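Local structure of putative Oleoyl-[acyl-carrier protein] thioesterase (Lactobacillus plantarum, 2OWN) at residues 93-98 with 114-119; 189-194 with 221-226; 194-199 with 252-257; 203-208 with 248-253. The protein probably hydrolyses the thioester of oleoyl-acyl-carrier protein, releasing the free fatty acid. All blocks are in the same frame, centred on the assembly; numbering follows the deposited sequence.

Interaction 1: residues 93-98 with 114-119; sequences PYFAYR and TSIWVM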
loop_
_atom_site.group_PDB
_atom_site.type_symbol
_atom_site.label_atom_id
_atom_site.label_comp_id
_atom_site.label_asym_id
_atom_site.label_seq_id
_atom_site.Cartn_x
_atom_site.Cartn_y
_atom_site.Cartn_z
ATOM N N PRO B 93 -15.228 31.419 -4.275
ATOM C CA PRO B 93 -16.548 30.783 -4.571
ATOM C C PRO B 93 -16.597 29.316 -5.089
ATOM O O PRO B 93 -17.551 28.604 -4.748
ATOM C CB PRO B 93 -17.142 31.726 -5.625
ATOM C CG PRO B 93 -16.628 33.049 -5.224
ATOM C CD PRO B 93 -15.197 32.787 -4.835
ATOM N N TYR B 94 -15.571 28.891 -5.842
ATOM C CA TYR B 94 -15.455 27.529 -6.423
ATOM C C TYR B 94 -14.244 26.670 -5.968
ATOM O O TYR B 94 -14.421 25.460 -5.761
ATOM C CB TYR B 94 -15.473 27.636 -7.956
ATOM C CG TYR B 94 -16.789 28.148 -8.500
ATOM C CD1 TYR B 94 -17.018 29.533 -8.676
ATOM C CD2 TYR B 94 -17.837 27.250 -8.825
ATOM C CE1 TYR B 94 -18.272 30.022 -9.183
ATOM C CE2 TYR B 94 -19.095 27.722 -9.332
ATOM C CZ TYR B 94 -19.302 29.106 -9.508
ATOM O OH TYR B 94 -20.508 29.565 -9.991
ATOM N N PHE B 95 -13.065 27.293 -5.800
ATOM C CA PHE B 95 -11.796 26.611 -5.420
ATOM C C PHE B 95 -11.352 26.832 -3.960
ATOM O O PHE B 95 -11.500 27.939 -3.434
ATOM C CB PHE B 95 -10.659 27.059 -6.356
ATOM C CG PHE B 95 -10.988 26.910 -7.815
ATOM C CD1 PHE B 95 -10.834 25.667 -8.460
ATOM C CD2 PHE B 95 -11.480 28.010 -8.552
ATOM C CE1 PHE B 95 -11.161 25.510 -9.846
ATOM C CE2 PHE B 95 -11.811 27.881 -9.941
ATOM C CZ PHE B 95 -11.648 26.620 -10.590
ATOM N N ALA B 96 -10.821 25.768 -3.336
ATOM C CA ALA B 96 -10.305 25.749 -1.953
ATOM C C ALA B 96 -8.797 25.463 -1.993
ATOM O O ALA B 96 -8.389 24.507 -2.646
ATOM C CB ALA B 96 -11.016 24.688 -1.139
ATOM N N TYR B 97 -7.999 26.278 -1.288
ATOM C CA TYR B 97 -6.525 26.165 -1.214
ATOM C C TYR B 97 -6.115 25.472 0.101
ATOM O O TYR B 97 -6.343 26.037 1.172
ATOM C CB TYR B 97 -5.891 27.559 -1.353
ATOM C CG TYR B 97 -4.376 27.599 -1.285
ATOM C CD1 TYR B 97 -3.592 26.989 -2.295
ATOM C CD2 TYR B 97 -3.705 28.293 -0.243
ATOM C CE1 TYR B 97 -2.159 27.031 -2.251
ATOM C CE2 TYR B 97 -2.272 28.349 -0.189
ATOM C CZ TYR B 97 -1.511 27.713 -1.197
ATOM O OH TYR B 97 -0.142 27.769 -1.145
ATOM N N ARG B 98 -5.512 24.273 -0.001
ATOM C CA ARG B 98 -5.071 23.463 1.152
ATOM C C ARG B 98 -3.562 23.172 1.111
ATOM O O ARG B 98 -3.052 22.678 0.093
ATOM C CB ARG B 98 -5.888 22.175 1.197
ATOM C CG ARG B 98 -5.563 21.194 2.345
ATOM C CD ARG B 98 -6.646 20.124 2.499
ATOM N NE ARG B 98 -7.812 20.700 3.177
ATOM C CZ ARG B 98 -8.075 20.673 4.493
ATOM N NH1 ARG B 98 -7.286 20.051 5.387
ATOM N NH2 ARG B 98 -9.185 21.276 4.931
ATOM N N THR B 114 1.126 21.873 -1.716
ATOM C CA THR B 114 0.069 22.873 -1.947
ATOM C C THR B 114 -0.937 22.154 -2.859
ATOM O O THR B 114 -0.547 21.260 -3.629
ATOM C CB THR B 114 0.566 24.208 -2.554
ATOM O OG1 THR B 114 1.130 24.005 -3.853
ATOM C CG2 THR B 114 1.593 24.859 -1.643
ATOM N N SER B 115 -2.213 22.527 -2.759
ATOM C CA SER B 115 -3.282 21.901 -3.557
ATOM C C SER B 115 -4.540 22.741 -3.744
ATOM O O SER B 115 -4.785 23.658 -2.966
ATOM C CB SER B 115 -3.688 20.588 -2.885
ATOM O OG SER B 115 -4.125 20.839 -1.565
ATOM N N ILE B 116 -5.320 22.369 -4.768
ATOM C CA ILE B 116 -6.599 22.992 -5.134
ATOM C C ILE B 116 -7.680 21.892 -5.106
ATOM O O ILE B 116 -7.456 20.796 -5.640
ATOM C CB ILE B 116 -6.547 23.699 -6.517
ATOM C CG1 ILE B 116 -5.463 24.790 -6.559
ATOM C CG2 ILE B 116 -7.907 24.334 -6.874
ATOM C CD1 ILE B 116 -5.661 25.961 -5.601
ATOM N N TRP B 117 -8.824 22.204 -4.480
ATOM C CA TRP B 117 -9.982 21.307 -4.337
ATOM C C TRP B 117 -11.276 22.007 -4.787
ATOM O O TRP B 117 -11.422 23.213 -4.570
ATOM C CB TRP B 117 -10.137 20.887 -2.879
ATOM C CG TRP B 117 -8.994 20.119 -2.284
ATOM C CD1 TRP B 117 -7.806 20.626 -1.833
ATOM C CD2 TRP B 117 -8.962 18.715 -1.999
ATOM N NE1 TRP B 117 -7.020 19.619 -1.327
ATOM C CE2 TRP B 117 -7.698 18.437 -1.403
ATOM C CE3 TRP B 117 -9.872 17.651 -2.203
ATOM C CZ2 TRP B 117 -7.307 17.130 -1.005
ATOM C CZ3 TRP B 117 -9.492 16.333 -1.798
ATOM C CH2 TRP B 117 -8.210 16.095 -1.205
ATOM N N VAL B 118 -12.202 21.234 -5.368
ATOM C CA VAL B 118 -13.525 21.709 -5.852
ATOM C C VAL B 118 -14.663 20.797 -5.344
ATOM O O VAL B 118 -14.432 19.596 -5.129
ATOM C CB VAL B 118 -13.573 21.803 -7.402
ATOM C CG1 VAL B 118 -12.576 22.836 -7.897
ATOM C CG2 VAL B 118 -13.316 20.446 -8.069
HETATM N N MSE B 119 -15.866 21.367 -5.152
HETATM C CA MSE B 119 -17.036 20.592 -4.694
HETATM C C MSE B 119 -17.820 20.072 -5.901
HETATM O O MSE B 119 -18.354 20.874 -6.677
HETATM C CB MSE B 119 -17.962 21.374 -3.769
HETATM C CG MSE B 119 -17.273 21.959 -2.556
HETATM SE SE MSE B 119 -18.493 22.150 -1.052
HETATM C CE MSE B 119 -18.524 20.271 -0.559
#
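Ala96 and Trp117 form an antiparallel hydrogen-bonded pair: Ala96 N lies 2.9 Å from Trp117 O, and Trp117 N lies 3.0 Å from Ala96 O. The tightly packed part continues on the face that carries Ala96, Arg98, Ser115 and Trp117. With chi1 at 59°, Ser115 OG sits between its own backbone N and carbonyl carbon, where it reaches across to donate to Arg98 O at 2.7 Å. Ser115 OG in turn accepts from Trp117 NE1 at 3.2 Å, two residues along its own strand, which would restrain the indole while Arg98 CB rests 3.8 Å from Trp117 NE1. The Arg98 guanidinium runs on to a cation-pi contact with Tyr138. The other face is the more open to solvent at its Phe95 and Tyr97 positions, though Phe95, side by side with Val118, still brings its CD1 within 3.4 Å of Val118 CG1. The partly exposed Tyr97 ring offers its edge to Ile116, CD1 of the tyrosine lying 4.0 Å from Ile116 CD1. Strand 61-72 flanks 114-119, and strand 81-91 flanks 93-98. Segments 95-98 and 114-119, whose directions differ by 147°, belong to a beta hairpin of the N-terminal hotdog domain.

Interaction 2: residues 189-194 with 221-226; sequences VDTLPA and AHANIL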
loop_
_atom_site.group_PDB
_atom_site.type_symbol
_atom_site.label_atom_id
_atom_site.label_comp_id
_atom_site.label_asym_id
_atom_site.label_seq_id
_atom_site.Cartn_x
_atom_site.Cartn_y
_atom_site.Cartn_z
ATOM N N VAL B 189 5.121 6.423 -11.496
ATOM C CA VAL B 189 6.505 6.082 -11.100
ATOM C C VAL B 189 6.960 4.765 -11.744
ATOM O O VAL B 189 8.085 4.715 -12.245
ATOM C CB VAL B 189 6.705 6.098 -9.552
ATOM C CG1 VAL B 189 8.139 5.726 -9.173
ATOM C CG2 VAL B 189 6.353 7.489 -9.010
ATOM N N ASP B 190 6.097 3.732 -11.729
ATOM C CA ASP B 190 6.416 2.421 -12.352
ATOM C C ASP B 190 6.619 2.498 -13.890
ATOM O O ASP B 190 7.249 1.592 -14.445
ATOM C CB ASP B 190 5.389 1.333 -12.013
ATOM C CG ASP B 190 5.802 -0.035 -12.522
ATOM O OD1 ASP B 190 6.877 -0.514 -12.092
ATOM O OD2 ASP B 190 5.106 -0.553 -13.419
ATOM N N THR B 191 6.074 3.527 -14.574
ATOM C CA THR B 191 6.310 3.739 -16.037
ATOM C C THR B 191 7.825 3.852 -16.324
ATOM O O THR B 191 8.294 3.330 -17.340
ATOM C CB THR B 191 5.592 4.994 -16.600
ATOM O OG1 THR B 191 4.195 4.930 -16.300
ATOM C CG2 THR B 191 5.775 5.123 -18.138
ATOM N N LEU B 192 8.558 4.503 -15.402
ATOM C CA LEU B 192 10.009 4.676 -15.485
ATOM C C LEU B 192 10.694 3.358 -15.064
ATOM O O LEU B 192 10.192 2.686 -14.149
ATOM C CB LEU B 192 10.483 5.809 -14.575
ATOM C CG LEU B 192 9.907 7.205 -14.843
ATOM C CD1 LEU B 192 10.258 8.160 -13.700
ATOM C CD2 LEU B 192 10.372 7.750 -16.190
ATOM N N PRO B 193 11.847 3.008 -15.689
ATOM C CA PRO B 193 12.517 1.752 -15.334
ATOM C C PRO B 193 13.280 1.844 -13.998
ATOM O O PRO B 193 13.637 2.958 -13.564
ATOM C CB PRO B 193 13.475 1.545 -16.505
ATOM C CG PRO B 193 13.851 2.910 -16.897
ATOM C CD PRO B 193 12.634 3.751 -16.699
ATOM N N ALA B 194 13.500 0.686 -13.361
ATOM C CA ALA B 194 14.259 0.574 -12.089
ATOM C C ALA B 194 15.674 1.193 -12.177
ATOM O O ALA B 194 16.124 1.775 -11.189
ATOM C CB ALA B 194 14.330 -0.891 -11.589
ATOM N N ALA B 221 -0.405 4.636 -19.332
ATOM C CA ALA B 221 0.546 5.552 -18.692
ATOM C C ALA B 221 1.676 5.829 -19.659
ATOM O O ALA B 221 2.255 4.882 -20.189
ATOM C CB ALA B 221 1.099 4.956 -17.406
ATOM N N HIS B 222 1.978 7.110 -19.882
ATOM C CA HIS B 222 3.052 7.553 -20.780
ATOM C C HIS B 222 4.088 8.347 -19.986
ATOM O O HIS B 222 3.729 8.976 -18.994
ATOM C CB HIS B 222 2.515 8.415 -21.914
ATOM C CG HIS B 222 1.435 7.775 -22.721
ATOM N ND1 HIS B 222 1.699 6.885 -23.738
ATOM C CD2 HIS B 222 0.091 7.931 -22.695
ATOM C CE1 HIS B 222 0.561 6.496 -24.283
ATOM N NE2 HIS B 222 -0.428 7.120 -23.672
ATOM N N ALA B 223 5.356 8.296 -20.413
ATOM C CA ALA B 223 6.466 9.035 -19.771
ATOM C C ALA B 223 7.611 9.384 -20.737
ATOM O O ALA B 223 7.986 8.549 -21.572
ATOM C CB ALA B 223 7.018 8.279 -18.557
ATOM N N ASN B 224 8.097 10.628 -20.635
ATOM C CA ASN B 224 9.232 11.174 -21.389
ATOM C C ASN B 224 10.282 11.601 -20.388
ATOM O O ASN B 224 9.957 12.387 -19.499
ATOM C CB ASN B 224 8.842 12.417 -22.217
ATOM C CG ASN B 224 7.948 12.101 -23.402
ATOM O OD1 ASN B 224 8.118 11.087 -24.067
ATOM N ND2 ASN B 224 7.037 13.017 -23.717
ATOM N N ILE B 225 11.503 11.080 -20.512
ATOM C CA ILE B 225 12.637 11.430 -19.651
ATOM C C ILE B 225 13.287 12.565 -20.438
ATOM O O ILE B 225 13.810 12.332 -21.545
ATOM C CB ILE B 225 13.608 10.257 -19.417
ATOM C CG1 ILE B 225 12.870 9.060 -18.787
ATOM C CG2 ILE B 225 14.792 10.721 -18.533
ATOM C CD1 ILE B 225 13.732 7.819 -18.621
ATOM N N LEU B 226 13.255 13.771 -19.867
ATOM C CA LEU B 226 13.760 15.001 -20.494
ATOM C C LEU B 226 14.965 15.622 -19.786
ATOM O O LEU B 226 15.116 15.427 -18.570
ATOM C CB LEU B 226 12.632 16.041 -20.491
ATOM C CG LEU B 226 11.310 15.663 -21.176
ATOM C CD1 LEU B 226 10.231 16.691 -20.845
ATOM C CD2 LEU B 226 11.488 15.496 -22.683
HETATM O O HOH W 1 3.533 7.725 -16.530
#
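Thr191 has the most surface buried here, and its two branches meet different residues of strand 218-227. The methyl CG2, anti to the backbone N, presses on Ala223 CB at 3.4 Å, tighter than a usual van der Waals contact. The hydroxyl, set beside the backbone N with chi1 at -55°, has its OG1 3.3 Å from Ala221 CB. That hydroxyl is hydrogen-bonded to Trp187 O one turn back in the helix, and it also accepts from a water 2.9 Å from Thr191 OG1. The same water donates to His222 O, at 2.8 Å, linking the last turn of the helix to the strand backbone. Contacts of this kind belong to the hotdog fold, in which a helix lies against a curved antiparallel sheet; here helix 184-191 meets the sheet of the C-terminal hotdog domain. Ala221, Ala223 and Ile225, alternate residues of the strand, all direct their side chains at the helix segment, and the small alanines are consistent with the close approach. Ala223 is also met by Leu192, whose CD2 lies 4.1 Å from Ala223 CB. That methyl continues along the strand to Ile225, with Leu192 CD2 3.8 Å from Ile225 CG1, the two side chains crossing at a slant. On the neighbouring strand 162-167, Ile162 and Tyr166 touch Thr191 as well, while Phe170 of the second subunit donates its backbone N to Asp190 OD1.

Interaction 3: residues 194-199 with 252-257; sequences ATFLLQ and IQWRTL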
loop_
_atom_site.group_PDB
_atom_site.type_symbol
_atom_site.label_atom_id
_atom_site.label_comp_id
_atom_site.label_asym_id
_atom_site.label_seq_id
_atom_site.Cartn_x
_atom_site.Cartn_y
_atom_site.Cartn_z
ATOM N N ALA B 194 13.500 0.686 -13.361
ATOM C CA ALA B 194 14.259 0.574 -12.089
ATOM C C ALA B 194 15.674 1.193 -12.177
ATOM O O ALA B 194 16.124 1.775 -11.189
ATOM C CB ALA B 194 14.330 -0.891 -11.589
ATOM N N THR B 195 16.326 1.101 -13.351
ATOM C CA THR B 195 17.666 1.713 -13.605
ATOM C C THR B 195 17.634 3.254 -13.436
ATOM O O THR B 195 18.627 3.839 -12.993
ATOM C CB THR B 195 18.266 1.355 -14.987
ATOM O OG1 THR B 195 17.360 1.740 -16.025
ATOM C CG2 THR B 195 18.555 -0.141 -15.082
ATOM N N PHE B 196 16.505 3.882 -13.799
ATOM C CA PHE B 196 16.287 5.322 -13.600
ATOM C C PHE B 196 15.962 5.584 -12.115
ATOM O O PHE B 196 16.577 6.451 -11.493
ATOM C CB PHE B 196 15.155 5.874 -14.488
ATOM C CG PHE B 196 14.904 7.345 -14.298
ATOM C CD1 PHE B 196 13.994 7.792 -13.312
ATOM C CD2 PHE B 196 15.601 8.293 -15.061
ATOM C CE1 PHE B 196 13.777 9.173 -13.091
ATOM C CE2 PHE B 196 15.390 9.700 -14.863
ATOM C CZ PHE B 196 14.471 10.140 -13.877
ATOM N N LEU B 197 14.957 4.871 -11.596
ATOM C CA LEU B 197 14.462 5.038 -10.197
ATOM C C LEU B 197 15.508 4.820 -9.109
ATOM O O LEU B 197 15.494 5.542 -8.109
ATOM C CB LEU B 197 13.230 4.147 -9.932
ATOM C CG LEU B 197 11.982 4.424 -10.787
ATOM C CD1 LEU B 197 10.931 3.345 -10.551
ATOM C CD2 LEU B 197 11.425 5.812 -10.510
ATOM N N LEU B 198 16.396 3.843 -9.322
ATOM C CA LEU B 198 17.490 3.533 -8.377
ATOM C C LEU B 198 18.645 4.556 -8.350
ATOM O O LEU B 198 19.472 4.462 -7.443
ATOM C CB LEU B 198 18.020 2.096 -8.585
ATOM C CG LEU B 198 17.030 0.981 -8.201
ATOM C CD1 LEU B 198 17.519 -0.374 -8.733
ATOM C CD2 LEU B 198 16.757 0.931 -6.675
ATOM N N GLN B 199 18.714 5.502 -9.304
ATOM C CA GLN B 199 19.767 6.548 -9.312
ATOM C C GLN B 199 19.200 7.987 -9.429
ATOM O O GLN B 199 19.880 8.901 -9.915
ATOM C CB GLN B 199 20.805 6.198 -10.384
ATOM C CG GLN B 199 22.178 6.872 -10.167
ATOM C CD GLN B 199 23.302 6.339 -11.008
ATOM O OE1 GLN B 199 23.159 5.378 -11.781
ATOM N NE2 GLN B 199 24.457 6.982 -10.863
ATOM N N ILE B 252 7.600 15.686 -13.006
ATOM C CA ILE B 252 8.439 15.406 -11.834
ATOM C C ILE B 252 9.870 15.877 -12.100
ATOM O O ILE B 252 10.413 15.605 -13.177
ATOM C CB ILE B 252 8.455 13.894 -11.453
ATOM C CG1 ILE B 252 7.037 13.349 -11.239
ATOM C CG2 ILE B 252 9.303 13.643 -10.181
ATOM C CD1 ILE B 252 6.985 11.850 -10.955
ATOM N N GLN B 253 10.447 16.582 -11.123
ATOM C CA GLN B 253 11.828 17.048 -11.153
ATOM C C GLN B 253 12.581 16.085 -10.225
ATOM O O GLN B 253 12.133 15.836 -9.085
ATOM C CB GLN B 253 11.946 18.505 -10.699
ATOM C CG GLN B 253 11.047 19.503 -11.483
ATOM C CD GLN B 253 11.334 19.585 -12.988
ATOM O OE1 GLN B 253 12.368 19.128 -13.472
ATOM N NE2 GLN B 253 10.419 20.205 -13.725
ATOM N N TRP B 254 13.697 15.536 -10.723
ATOM C CA TRP B 254 14.537 14.572 -10.007
ATOM C C TRP B 254 15.976 15.022 -9.896
ATOM O O TRP B 254 16.435 15.716 -10.788
ATOM C CB TRP B 254 14.595 13.255 -10.779
ATOM C CG TRP B 254 13.321 12.585 -11.063
ATOM C CD1 TRP B 254 12.485 12.856 -12.093
ATOM C CD2 TRP B 254 12.761 11.461 -10.369
ATOM N NE1 TRP B 254 11.423 11.996 -12.076
ATOM C CE2 TRP B 254 11.543 11.139 -11.024
ATOM C CE3 TRP B 254 13.151 10.708 -9.240
ATOM C CZ2 TRP B 254 10.705 10.068 -10.612
ATOM C CZ3 TRP B 254 12.317 9.643 -8.806
ATOM C CH2 TRP B 254 11.099 9.334 -9.503
ATOM N N ARG B 255 16.677 14.577 -8.846
ATOM C CA ARG B 255 18.109 14.860 -8.641
ATOM C C ARG B 255 18.838 13.567 -9.011
ATOM O O ARG B 255 18.521 12.520 -8.453
ATOM C CB ARG B 255 18.447 15.242 -7.199
ATOM C CG ARG B 255 19.897 15.719 -7.029
ATOM C CD ARG B 255 20.242 16.180 -5.624
ATOM N NE ARG B 255 20.292 15.089 -4.643
ATOM C CZ ARG B 255 19.291 14.637 -3.865
ATOM N NH1 ARG B 255 18.040 15.142 -3.910
ATOM N NH2 ARG B 255 19.549 13.628 -3.017
ATOM N N THR B 256 19.813 13.652 -9.917
ATOM C CA THR B 256 20.617 12.496 -10.356
ATOM C C THR B 256 21.650 12.204 -9.263
ATOM O O THR B 256 22.418 13.099 -8.882
ATOM C CB THR B 256 21.283 12.750 -11.709
ATOM O OG1 THR B 256 20.260 13.042 -12.668
ATOM C CG2 THR B 256 22.107 11.536 -12.195
ATOM N N LEU B 257 21.636 10.965 -8.757
ATOM C CA LEU B 257 22.549 10.521 -7.706
ATOM C C LEU B 257 23.903 10.120 -8.324
ATOM O O LEU B 257 23.916 9.633 -9.476
ATOM C CB LEU B 257 21.953 9.349 -6.914
ATOM C CG LEU B 257 20.591 9.599 -6.250
ATOM C CD1 LEU B 257 20.075 8.319 -5.613
ATOM C CD2 LEU B 257 20.622 10.740 -5.215
#
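Phe196 sets the edge of its ring over one face of the Trp254 indole. The planes stand 88° apart and the centroid of the phenyl lies 4.9 Å from that of the five-membered ring, a T-shaped (edge-to-face) stack. Phe196 CE1 is the leading atom, 3.6 Å from Trp254 CE2 and over the centre of the indole; its neighbour CZ leans towards the pyrrole side. With CG anti to the backbone N (chi1 180°), the phenylalanine reaches out from the short helix to the strand. Ile252 CG2, two residues back on the strand, meets the opposite face of the indole near its rim. Trp254 NE1 is hydrogen-bonded to Thr236 OG1, which would limit rotation of the indole. At its six-membered end, Leu197 CD2 packs 3.7 Å from Trp254 CH2. A second, polar part follows where the helix has given way to loop. Leu257 N donates to Gln199 O at 2.9 Å, nearly straight at 172°, although the donor stands above the carbonyl plane. The extended Gln199 side chain returns the link: NE2 donates to Leu257 O at 3.0 Å, with that oxygen in the amide plane. These two bonds tie the residue leading into strand 200-209 to the one following strand 246-256. Helix 194-197 thus packs on the end of strand 246-256, with strand 233-241 supplying Val234 and Thr236 beside Phe196, and Phe170 of the second subunit meeting Leu197.

Interaction 4: residues 203-208 with 248-253; sequences VHVDVR and CEVTIQ. With SO4 (sulfate ion), chain O.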
loop_
_atom_site.group_PDB
_atom_site.type_symbol
_atom_site.label_atom_id
_atom_site.label_comp_id
_atom_site.label_asym_id
_atom_site.label_seq_id
_atom_site.Cartn_x
_atom_site.Cartn_y
_atom_site.Cartn_z
ATOM N N VAL B 203 12.642 15.691 -6.234
ATOM C CA VAL B 203 12.876 17.103 -5.914
ATOM C C VAL B 203 11.536 17.856 -5.923
ATOM O O VAL B 203 11.250 18.602 -4.974
ATOM C CB VAL B 203 13.904 17.764 -6.887
ATOM C CG1 VAL B 203 14.123 19.245 -6.578
ATOM C CG2 VAL B 203 15.231 17.034 -6.815
ATOM N N HIS B 204 10.747 17.681 -6.993
ATOM C CA HIS B 204 9.455 18.355 -7.155
ATOM C C HIS B 204 8.450 17.524 -7.969
ATOM O O HIS B 204 8.869 16.721 -8.802
ATOM C CB HIS B 204 9.716 19.701 -7.850
ATOM C CG HIS B 204 8.677 20.737 -7.589
ATOM N ND1 HIS B 204 7.517 20.860 -8.324
ATOM C CD2 HIS B 204 8.646 21.724 -6.664
ATOM C CE1 HIS B 204 6.812 21.873 -7.845
ATOM N NE2 HIS B 204 7.476 22.410 -6.842
ATOM N N VAL B 205 7.151 17.697 -7.693
ATOM C CA VAL B 205 6.048 17.015 -8.405
ATOM C C VAL B 205 4.840 17.964 -8.607
ATOM O O VAL B 205 4.425 18.614 -7.650
ATOM C CB VAL B 205 5.534 15.743 -7.659
ATOM C CG1 VAL B 205 4.457 15.018 -8.473
ATOM C CG2 VAL B 205 6.677 14.756 -7.329
ATOM N N ASP B 206 4.333 18.048 -9.847
ATOM C CA ASP B 206 3.117 18.807 -10.220
ATOM C C ASP B 206 2.112 17.807 -10.730
ATOM O O ASP B 206 2.496 16.972 -11.537
ATOM C CB ASP B 206 3.355 19.787 -11.353
ATOM C CG ASP B 206 4.290 20.886 -10.993
ATOM O OD1 ASP B 206 4.350 21.301 -9.814
ATOM O OD2 ASP B 206 4.906 21.386 -11.946
ATOM N N VAL B 207 0.854 17.889 -10.283
ATOM C CA VAL B 207 -0.218 16.977 -10.725
ATOM C C VAL B 207 -1.471 17.771 -11.099
ATOM O O VAL B 207 -1.794 18.732 -10.415
ATOM C CB VAL B 207 -0.613 15.948 -9.624
ATOM C CG1 VAL B 207 -1.562 14.884 -10.189
ATOM C CG2 VAL B 207 0.607 15.251 -9.042
ATOM N N ARG B 208 -2.127 17.373 -12.192
ATOM C CA ARG B 208 -3.405 17.935 -12.669
ATOM C C ARG B 208 -4.326 16.741 -12.923
ATOM O O ARG B 208 -3.945 15.876 -13.708
ATOM C CB ARG B 208 -3.231 18.745 -13.956
ATOM C CG ARG B 208 -2.515 20.078 -13.811
ATOM C CD ARG B 208 -3.377 21.106 -13.127
ATOM N NE ARG B 208 -2.722 22.419 -13.044
ATOM C CZ ARG B 208 -1.847 22.819 -12.106
ATOM N NH1 ARG B 208 -1.444 22.025 -11.100
ATOM N NH2 ARG B 208 -1.343 24.056 -12.177
ATOM N N CYS B 248 -4.895 12.172 -15.959
ATOM C CA CYS B 248 -3.903 12.834 -15.109
ATOM C C CYS B 248 -2.635 13.243 -15.880
ATOM O O CYS B 248 -2.132 12.432 -16.665
ATOM C CB CYS B 248 -3.547 11.880 -13.967
ATOM S SG CYS B 248 -2.380 12.435 -12.743
ATOM N N GLU B 249 -2.186 14.496 -15.708
ATOM C CA GLU B 249 -0.932 15.043 -16.309
ATOM C C GLU B 249 -0.001 15.393 -15.156
ATOM O O GLU B 249 -0.421 16.099 -14.223
ATOM C CB GLU B 249 -1.152 16.242 -17.235
ATOM C CG GLU B 249 -1.586 15.866 -18.646
ATOM C CD GLU B 249 -1.618 17.058 -19.587
ATOM O OE1 GLU B 249 -2.306 18.051 -19.263
ATOM O OE2 GLU B 249 -1.000 16.978 -20.677
ATOM N N VAL B 250 1.241 14.883 -15.212
ATOM C CA VAL B 250 2.251 15.068 -14.158
ATOM C C VAL B 250 3.665 15.363 -14.679
ATOM O O VAL B 250 4.097 14.781 -15.684
ATOM C CB VAL B 250 2.282 13.805 -13.210
ATOM C CG1 VAL B 250 3.436 13.834 -12.158
ATOM C CG2 VAL B 250 0.936 13.606 -12.512
ATOM N N THR B 251 4.349 16.292 -14.001
ATOM C CA THR B 251 5.745 16.642 -14.286
ATOM C C THR B 251 6.513 16.466 -12.966
ATOM O O THR B 251 6.104 17.022 -11.948
ATOM C CB THR B 251 5.901 18.022 -14.904
ATOM O OG1 THR B 251 5.259 18.013 -16.185
ATOM C CG2 THR B 251 7.383 18.354 -15.104
ATOM N N ILE B 252 7.600 15.686 -13.006
ATOM C CA ILE B 252 8.439 15.406 -11.834
ATOM C C ILE B 252 9.870 15.877 -12.100
ATOM O O ILE B 252 10.413 15.605 -13.177
ATOM C CB ILE B 252 8.455 13.894 -11.453
ATOM C CG1 ILE B 252 7.037 13.349 -11.239
ATOM C CG2 ILE B 252 9.303 13.643 -10.181
ATOM C CD1 ILE B 252 6.985 11.850 -10.955
ATOM N N GLN B 253 10.447 16.582 -11.123
ATOM C CA GLN B 253 11.828 17.048 -11.153
ATOM C C GLN B 253 12.581 16.085 -10.225
ATOM O O GLN B 253 12.133 15.836 -9.085
ATOM C CB GLN B 253 11.946 18.505 -10.699
ATOM C CG GLN B 253 11.047 19.503 -11.483
ATOM C CD GLN B 253 11.334 19.585 -12.988
ATOM O OE1 GLN B 253 12.368 19.128 -13.472
ATOM N NE2 GLN B 253 10.419 20.205 -13.725
HETATM S S SO4 O . -4.732 26.231 -13.810
HETATM O O1 SO4 O . -3.283 26.301 -13.745
HETATM O O2 SO4 O . -5.116 24.906 -14.286
HETATM O O3 SO4 O . -5.271 26.465 -12.474
HETATM O O4 SO4 O . -5.252 27.256 -14.707
HETATM O O HOH W 2 7.417 19.170 -10.802
#
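A classic beta bulge opens this antiparallel strand pair of the C-terminal hotdog domain: Val203 and His204 both face Gln253. Their backbone nitrogens reach Gln253 O from the same face of its plane, Val203 N at 2.9 Å and His204 N at 3.1 Å, so one oxygen is gripped twice. Beyond it the register is regular, with Asp206 N bonded to Thr251 O at 2.9 Å and Arg208 paired with Glu249. A water 2.8 Å from Thr251 O donates to that oxygen too and lies in the ring plane of His204, 3.0 Å from its ND1. On the apolar face, Val207 CG1, anti to its nitrogen (chi1 -171°), touches both Cys248 SG and Val250 CG2, each 3.6 Å from Val207 CG1 and on the same side of it; Val205 lies alongside Ile252. On the other face, the Arg208 chain bends at chi2 and folds away from strand 246-256. Its NH2 makes a weak bond to O1 of a sulfate, probably from the crystallisation liquor and also held by Gln67. Helix 184-191 covers the valine face through Phe185 and Leu188, while strand 61-72 continues the sheet beyond 203-208 and strand 233-241 beyond 248-253.

Along the chain interaction 1 closes before the others open; it lies in the N-terminal hotdog domain and the other three in the C-terminal one. Interactions 1 and 4 have centres about 18 Å apart and do not touch, but strand 61-72 pairs with both 109-121 and 200-209. Interactions 2 and 3 alternate along the chain, share Ala194 and touch through Leu192 and Trp254, their centres about 10 Å apart. Interactions 3 and 4 share Ile252 and Gln253 on strand 246-256. Interactions 1 and 3, centres about 31 Å apart, lie on opposite sides of the chain's centre. This layout is consistent with two hotdog domains joined through strands 61-72 and 200-209, with interactions 2 and 3 meeting the second subunit.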